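Imelysin-like protein (Psychrobacter arcticus, PDB 3PF0) is of unknown function but belongs to the imelysin-like (peptidase M75) family and may be a metalloendopeptidase. Local coordinates at residues A[77-80]-A[81-85]; A[94-97]-A[98-102]; A[144-147]-A[148-152]; A[107-110]-A[111-115]; A[132-136]-A[137-141]. All blocks are in the same frame, centred on the assembly; numbering follows the deposited sequence.

Interaction 1. Residues A[77-80]-A[81-85]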
loop_
_atom_site.group_PDB
_atom_site.type_symbol
_atom_site.label_atom_id
_atom_site.label_comp_id
_atom_site.label_asym_id
_atom_site.label_seq_id
_atom_site.Cartn_x
_atom_site.Cartn_y
_atom_site.Cartn_z
ATOM N N LEU A 77 -4.042 -16.749 1.539
ATOM C CA LEU A 77 -5.183 -16.480 2.411
ATOM C C LEU A 77 -6.380 -17.302 1.948
ATOM O O LEU A 77 -7.014 -17.956 2.776
ATOM C CB LEU A 77 -5.541 -14.971 2.471
ATOM C CG LEU A 77 -6.717 -14.573 3.413
ATOM C CD1 LEU A 77 -6.442 -14.967 4.885
ATOM C CD2 LEU A 77 -7.045 -13.096 3.298
ATOM N N HIS A 78 -6.666 -17.295 0.616
ATOM C CA HIS A 78 -7.764 -18.062 0.039
ATOM C C HIS A 78 -7.600 -19.563 0.333
ATOM O O HIS A 78 -8.546 -20.205 0.788
ATOM C CB HIS A 78 -7.905 -17.833 -1.490
ATOM C CG HIS A 78 -8.962 -18.716 -2.082
ATOM N ND1 HIS A 78 -10.308 -18.362 -2.034
ATOM C CD2 HIS A 78 -8.862 -19.981 -2.557
ATOM C CE1 HIS A 78 -10.970 -19.396 -2.536
ATOM N NE2 HIS A 78 -10.142 -20.393 -2.867
ATOM N N ASP A 79 -6.423 -20.115 0.051
ATOM C CA ASP A 79 -6.162 -21.541 0.215
ATOM C C ASP A 79 -6.301 -21.984 1.679
ATOM O O ASP A 79 -6.888 -23.047 1.921
ATOM C CB ASP A 79 -4.797 -21.929 -0.341
ATOM C CG ASP A 79 -4.702 -23.414 -0.594
ATOM O OD1 ASP A 79 -5.288 -23.883 -1.582
ATOM O OD2 ASP A 79 -4.137 -24.119 0.251
ATOM N N LEU A 80 -5.820 -21.153 2.643
ATOM C CA LEU A 80 -5.948 -21.459 4.065
ATOM C C LEU A 80 -7.405 -21.451 4.495
ATOM O O LEU A 80 -7.824 -22.377 5.200
ATOM C CB LEU A 80 -5.120 -20.504 4.944
ATOM C CG LEU A 80 -3.633 -20.817 5.011
ATOM C CD1 LEU A 80 -2.905 -19.772 5.816
ATOM C CD2 LEU A 80 -3.375 -22.215 5.581
ATOM N N ALA A 81 -8.190 -20.440 4.029
ATOM C CA ALA A 81 -9.629 -20.320 4.297
ATOM C C ALA A 81 -10.381 -21.510 3.691
ATOM O O ALA A 81 -11.207 -22.108 4.365
ATOM C CB ALA A 81 -10.166 -19.005 3.730
ATOM N N GLN A 82 -10.048 -21.897 2.450
ATOM C CA GLN A 82 -10.673 -23.049 1.789
ATOM C C GLN A 82 -10.425 -24.337 2.613
ATOM O O GLN A 82 -11.325 -25.168 2.744
ATOM C CB GLN A 82 -10.130 -23.191 0.352
ATOM C CG GLN A 82 -10.642 -24.410 -0.410
ATOM C CD GLN A 82 -10.132 -24.427 -1.826
ATOM O OE1 GLN A 82 -9.104 -25.042 -2.132
ATOM N NE2 GLN A 82 -10.843 -23.747 -2.723
ATOM N N LYS A 83 -9.216 -24.490 3.160
ATOM C CA LYS A 83 -8.863 -25.655 3.969
ATOM C C LYS A 83 -9.616 -25.661 5.318
ATOM O O LYS A 83 -10.302 -26.641 5.629
ATOM C CB LYS A 83 -7.344 -25.713 4.204
ATOM C CG LYS A 83 -6.586 -26.286 3.026
ATOM C CD LYS A 83 -5.076 -26.141 3.190
ATOM C CE LYS A 83 -4.333 -27.015 2.199
ATOM N NZ LYS A 83 -4.746 -26.755 0.788
ATOM N N HIS A 84 -9.518 -24.565 6.094
ATOM C CA HIS A 84 -10.131 -24.499 7.426
ATOM C C HIS A 84 -11.665 -24.470 7.402
ATOM O O HIS A 84 -12.279 -25.037 8.302
ATOM C CB HIS A 84 -9.586 -23.307 8.238
ATOM C CG HIS A 84 -8.109 -23.377 8.518
ATOM N ND1 HIS A 84 -7.450 -24.596 8.688
ATOM C CD2 HIS A 84 -7.212 -22.374 8.664
ATOM C CE1 HIS A 84 -6.183 -24.291 8.908
ATOM N NE2 HIS A 84 -5.990 -22.969 8.917
ATOM N N CYS A 85 -12.278 -23.866 6.370
ATOM C CA CYS A 85 -13.736 -23.754 6.297
ATOM C C CYS A 85 -14.463 -25.086 6.003
ATOM O O CYS A 85 -15.674 -25.163 6.214
ATOM C CB CYS A 85 -14.149 -22.645 5.341
ATOM S SG CYS A 85 -13.824 -20.990 6.009
#
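Ala-81, near the C-terminal end of helix 48-84, bonds through N to Leu-77 O at 3.0 Å, while its methyl group turns to Val-189 and Met-190 of helix 183-214. Gln-82 repeats the backbone step, N to His-78 O at 2.8 Å. Its extended side chain passes the His-78 ring, amide and imidazole planes 79° apart. The two NE2 atoms, of His-78 and Gln-82, come to 3.4 Å without bonding, and the imidazole is held instead through ND1 by Met-190 O. Lys-83 carries the salt bridge of the segment: NZ lies 2.8 Å from Asp-79 OD2 on its syn side, an i to i+4 pair along the partly exposed face of an amphipathic helix whose other sides pack on helices 92-112 and 183-214. A bend at the end of the lysine chain (chi4 55°) turns the ammonium group in toward OD2, 20° out of the carboxylate plane. At His-84 the backbone N reaches Leu-80 O at 2.9 Å, and the same oxygen lies over one face of the imidazole, 3.5 Å from His-84 CG; Glu-94 of helix 92-112 packs against this residue. Cys-85 N bonds to Ala-81 O within its own segment, and its SG forms the disulfide with Cys-186.

Interaction 2. Residues A[94-97]-A[98-102]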
loop_
_atom_site.group_PDB
_atom_site.type_symbol
_atom_site.label_atom_id
_atom_site.label_comp_id
_atom_site.label_asym_id
_atom_site.label_seq_id
_atom_site.Cartn_x
_atom_site.Cartn_y
_atom_site.Cartn_z
ATOM N N GLU A 94 -6.991 -21.931 14.070
ATOM C CA GLU A 94 -7.361 -21.805 12.646
ATOM C C GLU A 94 -7.778 -20.380 12.316
ATOM O O GLU A 94 -7.310 -19.840 11.319
ATOM C CB GLU A 94 -8.467 -22.804 12.247
ATOM C CG GLU A 94 -8.026 -24.263 12.291
ATOM C CD GLU A 94 -7.936 -24.916 13.663
ATOM O OE1 GLU A 94 -8.377 -24.303 14.663
ATOM O OE2 GLU A 94 -7.412 -26.050 13.737
ATOM N N LEU A 95 -8.588 -19.741 13.180
ATOM C CA LEU A 95 -8.993 -18.348 12.951
ATOM C C LEU A 95 -7.798 -17.395 13.108
ATOM O O LEU A 95 -7.692 -16.444 12.334
ATOM C CB LEU A 95 -10.157 -17.905 13.860
ATOM C CG LEU A 95 -10.649 -16.449 13.658
ATOM C CD1 LEU A 95 -11.226 -16.205 12.250
ATOM C CD2 LEU A 95 -11.636 -16.059 14.714
ATOM N N GLN A 96 -6.890 -17.666 14.076
ATOM C CA GLN A 96 -5.706 -16.825 14.279
ATOM C C GLN A 96 -4.786 -16.877 13.046
ATOM O O GLN A 96 -4.289 -15.836 12.623
ATOM C CB GLN A 96 -4.937 -17.194 15.561
ATOM C CG GLN A 96 -4.065 -16.040 16.106
ATOM C CD GLN A 96 -4.787 -14.702 16.209
ATOM O OE1 GLN A 96 -5.850 -14.571 16.848
ATOM N NE2 GLN A 96 -4.229 -13.678 15.558
ATOM N N ALA A 97 -4.617 -18.068 12.451
ATOM C CA ALA A 97 -3.825 -18.274 11.243
ATOM C C ALA A 97 -4.413 -17.447 10.079
ATOM O O ALA A 97 -3.658 -16.825 9.331
ATOM C CB ALA A 97 -3.783 -19.758 10.887
ATOM N N LEU A 98 -5.754 -17.390 9.969
ATOM C CA LEU A 98 -6.422 -16.582 8.928
ATOM C C LEU A 98 -6.184 -15.079 9.155
ATOM O O LEU A 98 -5.935 -14.337 8.203
ATOM C CB LEU A 98 -7.930 -16.878 8.842
ATOM C CG LEU A 98 -8.348 -18.254 8.295
ATOM C CD1 LEU A 98 -9.846 -18.347 8.157
ATOM C CD2 LEU A 98 -7.706 -18.552 6.952
ATOM N N ARG A 99 -6.219 -14.652 10.416
ATOM C CA ARG A 99 -5.991 -13.258 10.820
ATOM C C ARG A 99 -4.532 -12.846 10.575
ATOM O O ARG A 99 -4.287 -11.749 10.080
ATOM C CB ARG A 99 -6.359 -13.057 12.292
ATOM C CG ARG A 99 -7.862 -13.048 12.524
ATOM C CD ARG A 99 -8.152 -12.959 14.001
ATOM N NE ARG A 99 -9.586 -12.880 14.272
ATOM C CZ ARG A 99 -10.102 -12.717 15.484
ATOM N NH1 ARG A 99 -9.310 -12.606 16.540
ATOM N NH2 ARG A 99 -11.417 -12.647 15.647
ATOM N N ASP A 100 -3.579 -13.739 10.894
ATOM C CA ASP A 100 -2.153 -13.503 10.688
ATOM C C ASP A 100 -1.830 -13.365 9.208
ATOM O O ASP A 100 -1.090 -12.459 8.843
ATOM C CB ASP A 100 -1.318 -14.638 11.308
ATOM C CG ASP A 100 -1.348 -14.681 12.825
ATOM O OD1 ASP A 100 -1.877 -13.725 13.440
ATOM O OD2 ASP A 100 -0.873 -15.685 13.396
ATOM N N GLN A 101 -2.398 -14.249 8.361
ATOM C CA GLN A 101 -2.193 -14.231 6.915
ATOM C C GLN A 101 -2.871 -12.989 6.293
ATOM O O GLN A 101 -2.335 -12.430 5.334
ATOM C CB GLN A 101 -2.681 -15.539 6.264
ATOM C CG GLN A 101 -2.343 -15.705 4.771
ATOM C CD GLN A 101 -0.932 -15.304 4.377
ATOM O OE1 GLN A 101 0.045 -15.522 5.100
ATOM N NE2 GLN A 101 -0.790 -14.715 3.209
ATOM N N TRP A 102 -3.992 -12.520 6.859
ATOM C CA TRP A 102 -4.627 -11.292 6.356
ATOM C C TRP A 102 -3.630 -10.126 6.492
ATOM O O TRP A 102 -3.488 -9.353 5.551
ATOM C CB TRP A 102 -5.958 -10.981 7.075
ATOM C CG TRP A 102 -6.490 -9.609 6.748
ATOM C CD1 TRP A 102 -7.229 -9.257 5.654
ATOM C CD2 TRP A 102 -6.143 -8.379 7.410
ATOM N NE1 TRP A 102 -7.420 -7.890 5.632
ATOM C CE2 TRP A 102 -6.739 -7.327 6.682
ATOM C CE3 TRP A 102 -5.396 -8.066 8.562
ATOM C CZ2 TRP A 102 -6.606 -5.987 7.064
ATOM C CZ3 TRP A 102 -5.260 -6.740 8.931
ATOM C CH2 TRP A 102 -5.894 -5.721 8.212
#
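Leu-95 lays its CD2 methyl over one face of the Arg-99 guanidinium, 3.5 Å from Arg-99 NH2, while Leu-95 CG sits 3.8 Å from Arg-99 NE. The leucine CG is anti to its own backbone N (chi1 -179°), which sends the branch forward along the helix to the place where the extended arginine chain comes back past it. The guanidinium itself is fixed by helix 167-176: NE donates to Leu-175 O, and Tyr-176 makes a cation-pi contact with the charge. An apolar methyl and an aromatic ring thus both border a group whose NE is held by a backbone carbonyl.

On the exposed side, Gln-96 bends at chi2 (49°), carrying its amide round to the next turn. NE2 donates to Asp-100 OD1 at 3.2 Å with an N-H...O angle of 161°. The acceptor lies close to the glutamine amide plane, yet the donor approaches from above the carboxylate plane. Beneath this link the backbone bond from Asp-100 N to Gln-96 O is short, 2.8 Å. Leu-98 and Gln-101 point to another side: Leu-98 CG rests 3.6 Å from Glu-94 O and its side chain meets Leu-80 and Leu-175, while Gln-101 NE2 bonds to Gln-73 O of helix 48-84.

A polar i to i+4 bridge facing solvent, with Leu-98 packed on two other helices and Leu-95 on the loop at Leu-181, is the division of an amphipathic helix in an all-helical bundle, here helix 92-112, which packs on both helix 48-84 and helix 167-176.

Interaction 3. Residues A[144-147]-A[148-152]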
loop_
_atom_site.group_PDB
_atom_site.type_symbol
_atom_site.label_atom_id
_atom_site.label_comp_id
_atom_site.label_asym_id
_atom_site.label_seq_id
_atom_site.Cartn_x
_atom_site.Cartn_y
_atom_site.Cartn_z
ATOM N N ALA A 144 -21.546 -7.216 6.888
ATOM C CA ALA A 144 -22.518 -8.040 7.613
ATOM C C ALA A 144 -23.849 -8.178 6.849
ATOM O O ALA A 144 -24.363 -9.298 6.732
ATOM C CB ALA A 144 -22.760 -7.472 9.006
ATOM N N ASP A 145 -24.372 -7.057 6.276
ATOM C CA ASP A 145 -25.603 -7.070 5.478
ATOM C C ASP A 145 -25.462 -8.009 4.299
ATOM O O ASP A 145 -26.386 -8.773 4.021
ATOM C CB ASP A 145 -25.966 -5.665 4.946
ATOM C CG ASP A 145 -26.448 -4.631 5.949
ATOM O OD1 ASP A 145 -27.002 -5.032 7.005
ATOM O OD2 ASP A 145 -26.324 -3.417 5.652
ATOM N N LEU A 146 -24.296 -7.959 3.609
ATOM C CA LEU A 146 -24.008 -8.779 2.437
ATOM C C LEU A 146 -23.970 -10.275 2.791
ATOM O O LEU A 146 -24.524 -11.073 2.039
ATOM C CB LEU A 146 -22.684 -8.339 1.770
ATOM C CG LEU A 146 -22.315 -9.039 0.456
ATOM C CD1 LEU A 146 -23.075 -8.470 -0.707
ATOM C CD2 LEU A 146 -20.846 -8.956 0.189
ATOM N N ILE A 147 -23.348 -10.645 3.928
ATOM C CA ILE A 147 -23.227 -12.039 4.374
ATOM C C ILE A 147 -24.629 -12.597 4.728
ATOM O O ILE A 147 -24.935 -13.729 4.341
ATOM C CB ILE A 147 -22.193 -12.176 5.535
ATOM C CG1 ILE A 147 -20.782 -11.762 5.050
ATOM C CG2 ILE A 147 -22.181 -13.596 6.134
ATOM C CD1 ILE A 147 -19.743 -11.542 6.109
ATOM N N THR A 148 -25.484 -11.794 5.409
ATOM C CA THR A 148 -26.853 -12.189 5.762
ATOM C C THR A 148 -27.659 -12.428 4.476
ATOM O O THR A 148 -28.394 -13.415 4.384
ATOM C CB THR A 148 -27.510 -11.120 6.670
ATOM O OG1 THR A 148 -26.741 -10.962 7.858
ATOM C CG2 THR A 148 -28.940 -11.463 7.058
ATOM N N ALA A 149 -27.499 -11.534 3.483
ATOM C CA ALA A 149 -28.205 -11.603 2.208
ATOM C C ALA A 149 -27.681 -12.737 1.314
ATOM O O ALA A 149 -28.464 -13.320 0.563
ATOM C CB ALA A 149 -28.100 -10.270 1.482
ATOM N N ASN A 150 -26.373 -13.054 1.391
ATOM C CA ASN A 150 -25.770 -14.106 0.560
ATOM C C ASN A 150 -24.955 -15.105 1.400
ATOM O O ASN A 150 -23.732 -14.956 1.511
ATOM C CB ASN A 150 -24.888 -13.506 -0.533
ATOM C CG ASN A 150 -25.547 -12.427 -1.336
ATOM O OD1 ASN A 150 -25.622 -11.265 -0.914
ATOM N ND2 ASN A 150 -26.039 -12.795 -2.508
ATOM N N PRO A 151 -25.599 -16.145 1.981
ATOM C CA PRO A 151 -24.835 -17.120 2.786
ATOM C C PRO A 151 -23.976 -18.054 1.929
ATOM O O PRO A 151 -23.045 -18.670 2.443
ATOM C CB PRO A 151 -25.922 -17.899 3.542
ATOM C CG PRO A 151 -27.224 -17.188 3.246
ATOM C CD PRO A 151 -27.037 -16.482 1.956
ATOM N N ALA A 152 -24.300 -18.158 0.631
ATOM C CA ALA A 152 -23.598 -18.970 -0.367
ATOM C C ALA A 152 -22.993 -18.050 -1.452
ATOM O O ALA A 152 -23.145 -18.276 -2.657
ATOM C CB ALA A 152 -24.558 -19.987 -0.981
#
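The contact is the C-terminal turn of the surface helix 138-149, where the chain leaves helical geometry at Asn-150 and runs on into a proline. Residues 144-147 supply the carbonyls and residues 148-150 the N-H groups. Thr-148 N bonds to Ala-144 O at 3.0 Å, and the threonine hydroxyl leans toward the same acceptor. With OG1 placed beside the backbone N (chi1 -59°), the Thr-148 OG1 to Ala-144 O distance is 3.1 Å, although the hydroxyl proton may go to a different acceptor and this second link remains unsettled. Ala-149 N continues the pattern with Asp-145 O at 3.0 Å, and Ala-149 CB lies 3.4 Å from Asp-145 O.

Asn-150 N makes the last i to i+4 bond, 2.8 Å to Leu-146 O but bent, with an N-H...O angle of 139°. Leu-146 is the buried member of the turn and packs against Leu-153, Leu-158, Val-165 and Tyr-188, whereas Ala-144, Asp-145, Thr-148 and Ala-149 lie on the outer surface. Ile-147 also touches Tyr-188, so two neighbouring apolar side chains fasten the turn to helix 183-214.

Past Asn-150 the helical ladder cannot be extended: Pro-151 N stands 3.4 Å from Ile-147 O, but this tertiary amide nitrogen has no hydrogen to give to that carbonyl.

Interaction 4. Residues A[107-110]-A[111-115]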
loop_
_atom_site.group_PDB
_atom_site.type_symbol
_atom_site.label_atom_id
_atom_site.label_comp_id
_atom_site.label_asym_id
_atom_site.label_seq_id
_atom_site.Cartn_x
_atom_site.Cartn_y
_atom_site.Cartn_z
ATOM N N GLN A 107 0.009 -5.954 4.460
ATOM C CA GLN A 107 1.366 -5.393 4.412
ATOM C C GLN A 107 1.914 -5.394 2.960
ATOM O O GLN A 107 2.518 -4.400 2.549
ATOM C CB GLN A 107 2.307 -6.166 5.343
ATOM C CG GLN A 107 2.097 -5.835 6.825
ATOM C CD GLN A 107 2.998 -6.653 7.706
ATOM O OE1 GLN A 107 2.812 -7.858 7.888
ATOM N NE2 GLN A 107 3.976 -6.012 8.309
ATOM N N ALA A 108 1.679 -6.492 2.195
ATOM C CA ALA A 108 2.102 -6.641 0.792
ATOM C C ALA A 108 1.392 -5.625 -0.106
ATOM O O ALA A 108 2.026 -5.036 -0.978
ATOM C CB ALA A 108 1.837 -8.060 0.290
ATOM N N TRP A 109 0.099 -5.407 0.104
ATOM C CA TRP A 109 -0.621 -4.419 -0.694
ATOM C C TRP A 109 -0.206 -2.992 -0.317
ATOM O O TRP A 109 -0.142 -2.138 -1.205
ATOM C CB TRP A 109 -2.130 -4.581 -0.596
ATOM C CG TRP A 109 -2.865 -3.527 -1.377
ATOM C CD1 TRP A 109 -3.527 -2.449 -0.871
ATOM C CD2 TRP A 109 -2.858 -3.362 -2.805
ATOM N NE1 TRP A 109 -3.976 -1.646 -1.897
ATOM C CE2 TRP A 109 -3.554 -2.168 -3.092
ATOM C CE3 TRP A 109 -2.316 -4.104 -3.871
ATOM C CZ2 TRP A 109 -3.755 -1.715 -4.403
ATOM C CZ3 TRP A 109 -2.507 -3.646 -5.168
ATOM C CH2 TRP A 109 -3.221 -2.471 -5.424
ATOM N N ALA A 110 0.103 -2.742 0.974
ATOM C CA ALA A 110 0.567 -1.426 1.441
ATOM C C ALA A 110 1.850 -1.046 0.698
ATOM O O ALA A 110 2.003 0.102 0.291
ATOM C CB ALA A 110 0.798 -1.433 2.952
ATOM N N SER A 111 2.730 -2.037 0.456
ATOM C CA SER A 111 3.965 -1.866 -0.304
ATOM C C SER A 111 3.650 -1.581 -1.777
ATOM O O SER A 111 4.182 -0.619 -2.323
ATOM C CB SER A 111 4.841 -3.104 -0.162
ATOM O OG SER A 111 5.308 -3.161 1.177
ATOM N N ALA A 112 2.736 -2.357 -2.398
ATOM C CA ALA A 112 2.314 -2.179 -3.805
ATOM C C ALA A 112 1.651 -0.800 -4.053
ATOM O O ALA A 112 1.636 -0.314 -5.192
ATOM C CB ALA A 112 1.356 -3.297 -4.218
ATOM N N GLU A 113 1.148 -0.153 -2.980
ATOM C CA GLU A 113 0.510 1.170 -3.058
ATOM C C GLU A 113 1.523 2.302 -3.373
ATOM O O GLU A 113 1.110 3.449 -3.561
ATOM C CB GLU A 113 -0.258 1.476 -1.769
ATOM C CG GLU A 113 -1.648 0.864 -1.777
ATOM C CD GLU A 113 -2.492 1.109 -0.544
ATOM O OE1 GLU A 113 -1.916 1.387 0.531
ATOM O OE2 GLU A 113 -3.730 0.966 -0.637
HETATM N N MSE A 114 2.827 1.971 -3.483
HETATM C CA MSE A 114 3.884 2.910 -3.885
HETATM C C MSE A 114 3.591 3.433 -5.312
HETATM O O MSE A 114 4.095 4.483 -5.687
HETATM C CB MSE A 114 5.273 2.235 -3.816
HETATM C CG MSE A 114 5.503 1.194 -4.912
HETATM SE SE MSE A 114 7.263 0.375 -4.911
HETATM C CE MSE A 114 6.734 -1.434 -4.617
ATOM N N VAL A 115 2.803 2.659 -6.098
ATOM C CA VAL A 115 2.325 2.963 -7.451
ATOM C C VAL A 115 0.857 3.411 -7.303
ATOM O O VAL A 115 0.040 2.661 -6.766
ATOM C CB VAL A 115 2.504 1.744 -8.411
ATOM C CG1 VAL A 115 1.850 1.983 -9.768
ATOM C CG2 VAL A 115 3.978 1.407 -8.588
#
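Gln-107 enters the contact through its carbonyl, which receives Ser-111 N at 3.2 Å. Ser-111 OG lies 3.3 Å from the same Gln-107 O, a weak bond, and an unsettled one because the single hydroxyl proton has competing acceptors; OG is also hydrogen-bonded with Thr-278 OG1 of helix 268-283. Ala-108 O then takes Ala-112 N at 3.1 Å. Trp-109 carries the side-chain contact. Its CG, anti to the backbone N (chi1 178°), carries the indole forward along the helix, so that CE3 meets the Ala-112 methyl, CB, at 3.8 Å. Glu-113 OE2 approaches the indole obliquely, 2.9 Å from Trp-109 NE1, but the N-H...O angle of 121° makes this a weak bond, and ring and carboxylate planes stand 65° apart. The carboxylate has further partners in Lys-275, which forms a salt bridge with OE1, and Asn-130, which donates to OE2. The Trp-109 and Ala-110 carbonyls share the Glu-113 N-H in two weak bonds, the Ala-110 O to Glu-113 N distance being 3.4 Å, where the helix gives way to the turn. This is a helix C-terminus passing into a type I beta turn, Ala-112 to Val-115, buried near the centre of the all-helical imelysin-like fold.

Interaction 5. Residues A[132-136]-A[137-141]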
loop_
_atom_site.group_PDB
_atom_site.type_symbol
_atom_site.label_atom_id
_atom_site.label_comp_id
_atom_site.label_asym_id
_atom_site.label_seq_id
_atom_site.Cartn_x
_atom_site.Cartn_y
_atom_site.Cartn_z
ATOM N N TYR A 132 -10.102 2.657 0.998
ATOM C CA TYR A 132 -9.506 3.503 2.036
ATOM C C TYR A 132 -9.133 4.880 1.456
ATOM O O TYR A 132 -8.596 4.927 0.361
ATOM C CB TYR A 132 -8.240 2.807 2.611
ATOM C CG TYR A 132 -7.617 3.516 3.793
ATOM C CD1 TYR A 132 -8.041 3.254 5.092
ATOM C CD2 TYR A 132 -6.629 4.478 3.612
ATOM C CE1 TYR A 132 -7.498 3.928 6.180
ATOM C CE2 TYR A 132 -6.070 5.153 4.695
ATOM C CZ TYR A 132 -6.513 4.876 5.977
ATOM O OH TYR A 132 -5.990 5.546 7.051
ATOM N N PRO A 133 -9.347 6.007 2.158
ATOM C CA PRO A 133 -10.017 6.163 3.470
ATOM C C PRO A 133 -11.490 5.724 3.442
ATOM O O PRO A 133 -12.081 5.563 2.377
ATOM C CB PRO A 133 -9.920 7.677 3.735
ATOM C CG PRO A 133 -8.827 8.177 2.831
ATOM C CD PRO A 133 -8.937 7.312 1.609
ATOM N N ASP A 134 -12.071 5.503 4.618
ATOM C CA ASP A 134 -13.482 5.165 4.778
ATOM C C ASP A 134 -14.011 6.030 5.920
ATOM O O ASP A 134 -14.370 5.525 6.984
ATOM C CB ASP A 134 -13.690 3.657 5.014
ATOM C CG ASP A 134 -15.133 3.222 5.212
ATOM O OD1 ASP A 134 -16.048 3.941 4.741
ATOM O OD2 ASP A 134 -15.349 2.160 5.825
ATOM N N GLU A 135 -14.037 7.349 5.683
ATOM C CA GLU A 135 -14.460 8.381 6.637
ATOM C C GLU A 135 -15.871 8.168 7.200
ATOM O O GLU A 135 -16.135 8.597 8.325
ATOM C CB GLU A 135 -14.387 9.769 5.984
ATOM C CG GLU A 135 -12.975 10.319 5.902
ATOM C CD GLU A 135 -12.771 11.492 4.962
ATOM O OE1 GLU A 135 -13.620 12.415 4.953
ATOM O OE2 GLU A 135 -11.734 11.503 4.258
ATOM N N ARG A 136 -16.768 7.522 6.430
ATOM C CA ARG A 136 -18.156 7.308 6.845
ATOM C C ARG A 136 -18.407 5.895 7.387
ATOM O O ARG A 136 -19.542 5.592 7.749
ATOM C CB ARG A 136 -19.129 7.626 5.694
ATOM C CG ARG A 136 -19.141 9.105 5.341
ATOM C CD ARG A 136 -20.224 9.479 4.357
ATOM N NE ARG A 136 -20.156 10.905 4.044
ATOM C CZ ARG A 136 -21.182 11.642 3.636
ATOM N NH1 ARG A 136 -22.383 11.098 3.486
ATOM N NH2 ARG A 136 -21.016 12.932 3.379
ATOM N N GLY A 137 -17.361 5.072 7.475
ATOM C CA GLY A 137 -17.453 3.711 7.998
ATOM C C GLY A 137 -18.432 2.825 7.251
ATOM O O GLY A 137 -19.225 2.111 7.868
ATOM N N LEU A 138 -18.380 2.876 5.917
ATOM C CA LEU A 138 -19.255 2.121 5.026
ATOM C C LEU A 138 -18.923 0.617 4.989
ATOM O O LEU A 138 -19.809 -0.186 4.695
ATOM C CB LEU A 138 -19.163 2.705 3.606
ATOM C CG LEU A 138 -19.587 4.167 3.396
ATOM C CD1 LEU A 138 -19.376 4.584 1.949
ATOM C CD2 LEU A 138 -21.044 4.400 3.804
ATOM N N VAL A 139 -17.667 0.238 5.277
ATOM C CA VAL A 139 -17.209 -1.158 5.236
ATOM C C VAL A 139 -17.925 -2.025 6.313
ATOM O O VAL A 139 -18.507 -3.055 5.965
ATOM C CB VAL A 139 -15.659 -1.266 5.344
ATOM C CG1 VAL A 139 -15.204 -2.717 5.502
ATOM C CG2 VAL A 139 -14.973 -0.627 4.142
ATOM N N HIS A 140 -17.907 -1.588 7.590
ATOM C CA HIS A 140 -18.478 -2.303 8.739
ATOM C C HIS A 140 -19.916 -2.850 8.511
ATOM O O HIS A 140 -20.119 -4.071 8.566
ATOM C CB HIS A 140 -18.455 -1.410 9.994
ATOM C CG HIS A 140 -19.144 -2.028 11.174
ATOM N ND1 HIS A 140 -18.588 -3.102 11.856
ATOM C CD2 HIS A 140 -20.341 -1.729 11.729
ATOM C CE1 HIS A 140 -19.455 -3.412 12.806
ATOM N NE2 HIS A 140 -20.527 -2.612 12.772
ATOM N N GLY A 141 -20.878 -1.953 8.291
ATOM C CA GLY A 141 -22.284 -2.305 8.106
ATOM C C GLY A 141 -22.612 -3.079 6.846
ATOM O O GLY A 141 -23.463 -3.978 6.870
#
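Asp-134 grips the start of helix 138-149 with both carboxylate oxygens. OD1 accepts Leu-138 N at 2.8 Å through its syn lone pair, and OD2 accepts Val-139 N at 3.1 Å, again from the syn side but 26° out of the carboxylate plane. Each oxygen thus serves one of two successive amides, which holds the carboxylate against rotation. The side chain reaches them because CG is anti to the backbone N (chi1 179°) and projects across the bend. Packing is close here: Val-139 CG2 comes within 3.3 Å of Asp-134 OD2, and Leu-138 CB within 3.5 Å of Asp-134 OD1. Asp-134 also closes the bend with its backbone, its carbonyl O receiving Gly-137 N at 3.1 Å, with the donor well above the carbonyl plane. Gly-137 has positive phi (58°), the conformation that swings the chain from the turn into the helix.

The solvent side is looser. Arg-136 sends its extended chain away from the helix, with its CB 4.2 Å from Leu-138 CG, its nearest approach to another side chain of residues 137-141. Glu-135 likewise points away and has a long, weak ion pair with Lys-257. Val-139 is the buried residue among those that touch, while Leu-138 lies at the surface and meets Val-164.

A negative carboxylate beside the first amides of a helix probably interacts favourably with the helix dipole. The whole is a type I beta turn, Asp-134 to Gly-137, leading from the loop after helix 125-129 into the N-terminus of helix 138-149, where an aspartate side chain accepts the amides of Leu-138 and Val-139.

Interactions 1 and 2 lie on consecutive helices, 48-84 and 92-112, and touch: Leu-77 CD1 comes to 3.4 Å from Leu-98 O. Both pair a polar i to i+4 link on the outer face, ionic in the first and amide to carboxylate in the second, with a more buried face of mixed leucine packing and side-chain to backbone hydrogen bonds. Interaction 4 closes the same helix as interaction 2, about 20 Å away between centres, but is buried, and its carboxylate draws on partners from other parts of the chain. Interactions 5 and 3 are surface contacts at the beginning and end of helix 138-149: a side chain takes up amides at the first, whereas at the second the ladder ends at Asn-150, just ahead of a proline.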